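Local coordinates for protein T cell receptor mu chain (Monodelphis domestica, PDB 7L15) that pairs with a T cell receptor gamma chain to form the marsupial gamma mu receptor, which is thought to recognise antigen, at residues 165-170 with 197-202; 148-153 with 188-193. One frame throughout, in Å; residues are numbered along the deposited sequence.

How the contacts relate
Both contacts lie in the C-terminal immunoglobulin C1-set domain of the chain. From the N terminus, the strand carrying 148-153 comes first, then the strand and turn of 165-170. The chain then passes through two further strands before 188-193 returns to pair with 148-153, closing contact 2 across 34 intervening residues. Residues 197-202 follow and close contact 1 on 165-170. The segments therefore alternate, and the two closures cross instead of nesting. Contact 2 joins the central strands of one sheet, whereas contact 1 joins the central strands of the facing sheet near their ends; Leu165 packs on Val149 and His191 between the two sheets.

Contact 1: 165-170 with 197-202; sequences LTSSGT and ENDAIT
Thr166 and Thr202 face each other as an antiparallel hydrogen-bonded pair, their side chains on the same face of the sheet. Thr166 N donates to Thr202 O at 2.9 Å, and Thr202 N returns the bond to Thr166 O at 2.8 Å. The two side chains meet at a slant, the hydroxyl OG1 of Thr166 lying 3.7 Å from CB of Thr202. With chi1 at 56°, OG1 of Thr166 sits between its own backbone N and carbonyl carbon, where it shares a water with Thr202 O; the water donates to that carbonyl, which thus accepts from both the backbone and solvent.

On the opposite face, Leu165 and Ile201 bring methyl groups together, CD2 of Leu165 meeting CD1 of Ile201 at 3.8 Å. CD1 of Ile201 also comes within 3.2 Å of Thr166 O, because CG1 extends fully away from the backbone N (chi1 -180°) before the chain bends at chi2.

Beyond the bridge the strands part, and a side chain takes over from the backbone. Ser167 OG, trans to its own N, donates to Ala200 O at 2.6 Å in the plane of that carbonyl, and the same oxygen receives a CA-H contact from Ser167. Ser167 is also the first residue of a type I' turn, running to Thr170, that reverses the chain, with Gly169 at a positive phi.

The contact thus ties strand 162-167 to the start of strand 201-207, the two central strands of a four-stranded sheet. Strand 170-173 flanks the first and strand 210-216 the second, while Leu165 and Ile201 pack inward on Leu142 and Val149 of the facing sheet.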
ATOM      1  N   LEU A 165      27.114   0.857  11.040  1.00 43.30           N
ATOM      2  CA  LEU A 165      28.049  -0.079  10.429  1.00 50.96           C
ATOM      3  C   LEU A 165      29.409   0.592  10.267  1.00 48.41           C
ATOM      4  O   LEU A 165      29.492   1.709   9.750  1.00 47.65           O
ATOM      5  CB  LEU A 165      27.545  -0.543   9.060  1.00 51.19           C
ATOM      6  CG  LEU A 165      26.478  -1.622   8.975  1.00 51.97           C
ATOM      7  CD1 LEU A 165      25.895  -1.593   7.579  1.00 46.85           C
ATOM      8  CD2 LEU A 165      27.056  -3.013   9.313  1.00 45.05           C
ATOM      9  N   THR A 166      30.470  -0.099  10.665  1.00 49.19           N
ATOM     10  CA  THR A 166      31.806   0.477  10.628  1.00 57.72           C
ATOM     11  C   THR A 166      32.812  -0.564  10.174  1.00 58.40           C
ATOM     12  O   THR A 166      32.677  -1.752  10.473  1.00 62.14           O
ATOM     13  CB  THR A 166      32.243   1.014  11.994  1.00 57.76           C
ATOM     14  OG1 THR A 166      32.142  -0.035  12.964  1.00 59.17           O
ATOM     15  CG2 THR A 166      31.365   2.201  12.410  1.00 55.20           C
ATOM     16  N   SER A 167      33.825  -0.097   9.453  1.00 60.61           N
ATOM     17  CA  SER A 167      34.938  -0.921   9.000  1.00 63.30           C
ATOM     18  C   SER A 167      36.197  -0.402   9.683  1.00 68.54           C
ATOM     19  O   SER A 167      36.650   0.713   9.397  1.00 71.07           O
ATOM     20  CB  SER A 167      35.057  -0.884   7.481  1.00 61.65           C
ATOM     21  OG  SER A 167      35.888  -1.925   7.006  1.00 65.11           O
ATOM     22  N   SER A 168      36.726  -1.195  10.619  1.00 70.02           N
ATOM     23  CA  SER A 168      37.895  -0.828  11.428  1.00 75.44           C
ATOM     24  C   SER A 168      37.767   0.583  11.998  1.00 74.86           C
ATOM     25  O   SER A 168      38.720   1.363  12.010  1.00 70.87           O
ATOM     26  CB  SER A 168      39.198  -0.987  10.634  1.00 80.12           C
ATOM     27  OG  SER A 168      39.780  -2.264  10.860  1.00 83.34           O
ATOM     28  N   GLY A 169      36.572   0.915  12.469  1.00 76.28           N
ATOM     29  CA  GLY A 169      36.361   2.105  13.258  1.00 70.11           C
ATOM     30  C   GLY A 169      35.697   3.258  12.537  1.00 62.48           C
ATOM     31  O   GLY A 169      35.186   4.166  13.205  1.00 61.50           O
ATOM     32  N   THR A 170      35.677   3.274  11.208  1.00 56.15           N
ATOM     33  CA  THR A 170      35.080   4.404  10.508  1.00 58.06           C
ATOM     34  C   THR A 170      33.802   3.998   9.766  1.00 54.79           C
ATOM     35  O   THR A 170      33.699   2.885   9.229  1.00 50.35           O
ATOM     36  CB  THR A 170      36.101   5.053   9.570  1.00 63.21           C
ATOM     37  OG1 THR A 170      36.599   4.080   8.644  1.00 75.27           O
ATOM     38  CG2 THR A 170      37.288   5.618  10.386  1.00 54.15           C
ATOM     39  N   GLU A 197      33.920  -7.231   0.308  1.00 84.53           N
ATOM     40  CA  GLU A 197      33.593  -8.519   0.914  1.00 86.92           C
ATOM     41  C   GLU A 197      34.689  -9.012   1.846  1.00 86.78           C
ATOM     42  O   GLU A 197      34.436  -9.908   2.661  1.00 85.89           O
ATOM     43  CB  GLU A 197      33.324  -9.568  -0.171  1.00 90.10           C
ATOM     44  N   ASN A 198      35.889  -8.444   1.758  1.00 81.05           N
ATOM     45  CA  ASN A 198      36.988  -8.839   2.617  1.00 78.57           C
ATOM     46  C   ASN A 198      37.292  -7.830   3.720  1.00 71.27           C
ATOM     47  O   ASN A 198      38.219  -8.056   4.507  1.00 72.01           O
ATOM     48  CB  ASN A 198      38.241  -9.090   1.771  1.00 86.60           C
ATOM     49  CG  ASN A 198      38.058 -10.230   0.782  1.00 87.81           C
ATOM     50  OD1 ASN A 198      37.957 -11.396   1.172  1.00 83.20           O
ATOM     51  ND2 ASN A 198      38.015  -9.899  -0.506  1.00 86.06           N
ATOM     52  N   ASP A 199      36.547  -6.735   3.813  1.00 62.68           N
ATOM     53  CA  ASP A 199      36.823  -5.763   4.864  1.00 59.19           C
ATOM     54  C   ASP A 199      36.225  -6.224   6.189  1.00 61.70           C
ATOM     55  O   ASP A 199      35.210  -6.927   6.234  1.00 61.31           O
ATOM     56  CB  ASP A 199      36.278  -4.382   4.497  1.00 66.45           C
ATOM     57  CG  ASP A 199      37.067  -3.713   3.387  1.00 80.55           C
ATOM     58  OD1 ASP A 199      38.130  -4.251   3.007  1.00 87.05           O
ATOM     59  OD2 ASP A 199      36.622  -2.648   2.898  1.00 84.50           O
ATOM     60  N   ALA A 200      36.886  -5.846   7.279  1.00 58.07           N
ATOM     61  CA  ALA A 200      36.322  -6.064   8.600  1.00 56.59           C
ATOM     62  C   ALA A 200      35.104  -5.165   8.773  1.00 62.47           C
ATOM     63  O   ALA A 200      35.138  -3.980   8.432  1.00 65.72           O
ATOM     64  CB  ALA A 200      37.363  -5.779   9.684  1.00 54.10           C
ATOM     65  N   ILE A 201      34.016  -5.732   9.273  1.00 60.55           N
ATOM     66  CA  ILE A 201      32.771  -4.991   9.406  1.00 58.55           C
ATOM     67  C   ILE A 201      32.202  -5.232  10.796  1.00 58.70           C
ATOM     68  O   ILE A 201      32.291  -6.341  11.338  1.00 48.75           O
ATOM     69  CB  ILE A 201      31.763  -5.376   8.293  1.00 58.79           C
ATOM     70  CG1 ILE A 201      30.465  -4.589   8.446  1.00 60.97           C
ATOM     71  CG2 ILE A 201      31.520  -6.881   8.244  1.00 55.76           C
ATOM     72  CD1 ILE A 201      30.688  -3.097   8.371  1.00 67.90           C
ATOM     73  N   THR A 202      31.659  -4.178  11.390  1.00 47.51           N
ATOM     74  CA  THR A 202      31.004  -4.276  12.683  1.00 51.97           C
ATOM     75  C   THR A 202      29.654  -3.592  12.594  1.00 46.73           C
ATOM     76  O   THR A 202      29.559  -2.455  12.123  1.00 49.25           O
ATOM     77  CB  THR A 202      31.843  -3.631  13.799  1.00 51.42           C
ATOM     78  OG1 THR A 202      33.028  -4.407  14.015  1.00 58.49           O
ATOM     79  CG2 THR A 202      31.041  -3.558  15.096  1.00 54.32           C
TER
HETATM   80  O   HOH W   1      29.943  -0.182  14.270  1.00 49.20           O

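Contact 2: 148-153 with 188-193; sequences AVACLI and SAIHIG
Six backbone hydrogen bonds join strands 148-153 and 188-193, with Cys151 opposite His191 at the centre of a regular antiparallel ladder, in which three hydrogen-bonded pairs alternate with two non-hydrogen-bonded ones. Cys151 N donates to His191 O at 2.8 Å, and His191 N answers to Cys151 O at 2.9 Å. Val149 and Gly193 are joined in the same reciprocal way, the bond from Val149 N to Gly193 O being almost straight (179° at the hydrogen), as are Ile153 and Ala189. CA-H contacts supplement the ladder, among them Ile190 CA to Cys151 O at 3.3 Å.

Apolar packing divides between the two faces. On one, Ala150 CB meets Ile192 CD1 at 3.6 Å, since CG1 of Ile192 lies beside its backbone N (chi1 -66°) and a second turn (chi2 -72°) brings CD1 to Ala150; Leu152 CD1 lies more loosely against Ile190 CG1, at 4.3 Å. This face is covered by the T cell receptor gamma chain, whose Trp189 packs on Ile190 and whose Leu148 packs on Ile192. On the other face, CB of Cys151 rests 4.1 Å from CB of His191, and Val149 CG1 lies over the carbonyl of Gly193, 3.3 Å from its oxygen.

Polar side chains find partners beyond the two strands. Ser188 OG is hydrogen-bonded to Trp189 of the gamma chain, and buried His191 NE2 to Gln175, which ties the imidazole to the adjoining edge strand 175-181.

Cys151 is also disulfide-bonded to Cys203 of the facing sheet. A cystine linking two packed antiparallel sheets is the signature of the immunoglobulin sandwich; here strands 148-156 and 187-194 are the central pair of the four-stranded sheet by which this constant domain meets its gamma-chain partner.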
ATOM      1  N   ALA A 148      27.783  -5.887  -0.616  1.00 55.54           N
ATOM      2  CA  ALA A 148      26.661  -5.415   0.170  1.00 51.56           C
ATOM      3  C   ALA A 148      26.685  -6.125   1.517  1.00 54.27           C
ATOM      4  O   ALA A 148      26.932  -7.337   1.587  1.00 44.68           O
ATOM      5  CB  ALA A 148      25.344  -5.666  -0.563  1.00 50.09           C
ATOM      6  N   VAL A 149      26.467  -5.364   2.584  1.00 56.03           N
ATOM      7  CA  VAL A 149      26.344  -5.915   3.923  1.00 53.70           C
ATOM      8  C   VAL A 149      24.995  -5.494   4.476  1.00 56.80           C
ATOM      9  O   VAL A 149      24.638  -4.311   4.430  1.00 57.04           O
ATOM     10  CB  VAL A 149      27.489  -5.464   4.847  1.00 58.13           C
ATOM     11  CG1 VAL A 149      27.560  -3.946   4.907  1.00 60.67           C
ATOM     12  CG2 VAL A 149      27.291  -6.050   6.235  1.00 52.33           C
ATOM     13  N   ALA A 150      24.234  -6.467   4.960  1.00 51.41           N
ATOM     14  CA  ALA A 150      22.997  -6.211   5.669  1.00 47.08           C
ATOM     15  C   ALA A 150      23.237  -6.515   7.135  1.00 50.02           C
ATOM     16  O   ALA A 150      23.854  -7.523   7.476  1.00 51.25           O
ATOM     17  CB  ALA A 150      21.835  -7.072   5.139  1.00 38.70           C
ATOM     18  N   CYS A 151      22.763  -5.638   7.995  1.00 45.64           N
ATOM     19  CA  CYS A 151      22.766  -5.887   9.423  1.00 48.91           C
ATOM     20  C   CYS A 151      21.321  -6.158   9.835  1.00 37.16           C
ATOM     21  O   CYS A 151      20.467  -5.285   9.704  1.00 39.47           O
ATOM     22  CB  CYS A 151      23.375  -4.697  10.168  1.00 53.70           C
ATOM     23  SG  CYS A 151      23.325  -4.899  11.904  1.00 58.28           S
ATOM     24  N   LEU A 152      21.046  -7.373  10.301  1.00 40.43           N
ATOM     25  CA  LEU A 152      19.694  -7.804  10.632  1.00 38.89           C
ATOM     26  C   LEU A 152      19.483  -7.670  12.133  1.00 41.70           C
ATOM     27  O   LEU A 152      20.245  -8.237  12.922  1.00 47.65           O
ATOM     28  CB  LEU A 152      19.470  -9.246  10.180  1.00 41.66           C
ATOM     29  CG  LEU A 152      18.296 -10.006  10.784  1.00 44.25           C
ATOM     30  CD1 LEU A 152      17.014  -9.322  10.437  1.00 45.48           C
ATOM     31  CD2 LEU A 152      18.296 -11.434  10.217  1.00 45.51           C
ATOM     32  N   ILE A 153      18.439  -6.950  12.523  1.00 44.15           N
ATOM     33  CA  ILE A 153      18.191  -6.593  13.914  1.00 42.76           C
ATOM     34  C   ILE A 153      16.786  -7.075  14.274  1.00 43.88           C
ATOM     35  O   ILE A 153      15.796  -6.509  13.789  1.00 38.83           O
ATOM     36  CB  ILE A 153      18.337  -5.083  14.120  1.00 38.13           C
ATOM     37  CG1 ILE A 153      19.714  -4.647  13.623  1.00 36.53           C
ATOM     38  CG2 ILE A 153      18.130  -4.713  15.605  1.00 36.40           C
ATOM     39  CD1 ILE A 153      19.802  -3.155  13.343  1.00 40.67           C
ATOM     40  N   SER A 188      11.514  -5.340  14.012  1.00 34.49           N
ATOM     41  CA  SER A 188      12.763  -5.834  13.478  1.00 32.98           C
ATOM     42  C   SER A 188      13.205  -4.833  12.416  1.00 37.61           C
ATOM     43  O   SER A 188      12.442  -3.962  11.996  1.00 40.51           O
ATOM     44  CB  SER A 188      12.625  -7.282  12.952  1.00 34.54           C
ATOM     45  OG  SER A 188      12.059  -7.326  11.658  1.00 51.58           O
ATOM     46  N   ALA A 189      14.466  -4.909  12.029  1.00 32.94           N
ATOM     47  CA  ALA A 189      14.999  -3.846  11.204  1.00 37.82           C
ATOM     48  C   ALA A 189      16.194  -4.386  10.453  1.00 39.86           C
ATOM     49  O   ALA A 189      16.826  -5.364  10.870  1.00 38.10           O
ATOM     50  CB  ALA A 189      15.385  -2.618  12.046  1.00 37.60           C
ATOM     51  N   ILE A 190      16.473  -3.745   9.327  1.00 39.84           N
ATOM     52  CA  ILE A 190      17.609  -4.063   8.482  1.00 38.99           C
ATOM     53  C   ILE A 190      18.334  -2.768   8.187  1.00 46.47           C
ATOM     54  O   ILE A 190      17.710  -1.794   7.753  1.00 41.66           O
ATOM     55  CB  ILE A 190      17.188  -4.756   7.172  1.00 45.02           C
ATOM     56  CG1 ILE A 190      16.692  -6.162   7.478  1.00 50.87           C
ATOM     57  CG2 ILE A 190      18.365  -4.810   6.199  1.00 40.81           C
ATOM     58  CD1 ILE A 190      16.274  -6.860   6.302  1.00 67.44           C
ATOM     59  N   HIS A 191      19.642  -2.758   8.430  1.00 39.42           N
ATOM     60  CA  HIS A 191      20.520  -1.641   8.117  1.00 40.45           C
ATOM     61  C   HIS A 191      21.461  -2.090   7.000  1.00 47.21           C
ATOM     62  O   HIS A 191      22.213  -3.055   7.176  1.00 41.72           O
ATOM     63  CB  HIS A 191      21.291  -1.231   9.375  1.00 44.27           C
ATOM     64  CG  HIS A 191      21.993   0.089   9.277  1.00 51.10           C
ATOM     65  ND1 HIS A 191      21.327   1.271   9.042  1.00 52.08           N
ATOM     66  CD2 HIS A 191      23.296   0.417   9.434  1.00 52.63           C
ATOM     67  CE1 HIS A 191      22.192   2.268   9.032  1.00 51.04           C
ATOM     68  NE2 HIS A 191      23.395   1.777   9.272  1.00 52.30           N
ATOM     69  N   ILE A 192      21.426  -1.393   5.863  1.00 43.01           N
ATOM     70  CA  ILE A 192      22.161  -1.781   4.665  1.00 43.63           C
ATOM     71  C   ILE A 192      23.368  -0.870   4.487  1.00 47.88           C
ATOM     72  O   ILE A 192      23.288   0.335   4.752  1.00 51.83           O
ATOM     73  CB  ILE A 192      21.243  -1.725   3.432  1.00 49.88           C
ATOM     74  CG1 ILE A 192      20.147  -2.786   3.549  1.00 51.05           C
ATOM     75  CG2 ILE A 192      22.038  -1.916   2.166  1.00 52.73           C
ATOM     76  CD1 ILE A 192      20.637  -4.178   3.366  1.00 50.49           C
ATOM     77  N   GLY A 193      24.487  -1.441   4.038  1.00 44.14           N
ATOM     78  CA  GLY A 193      25.641  -0.632   3.700  1.00 38.28           C
ATOM     79  C   GLY A 193      26.483  -1.311   2.644  1.00 50.04           C
ATOM     80  O   GLY A 193      26.234  -2.457   2.271  1.00 51.56           O
TER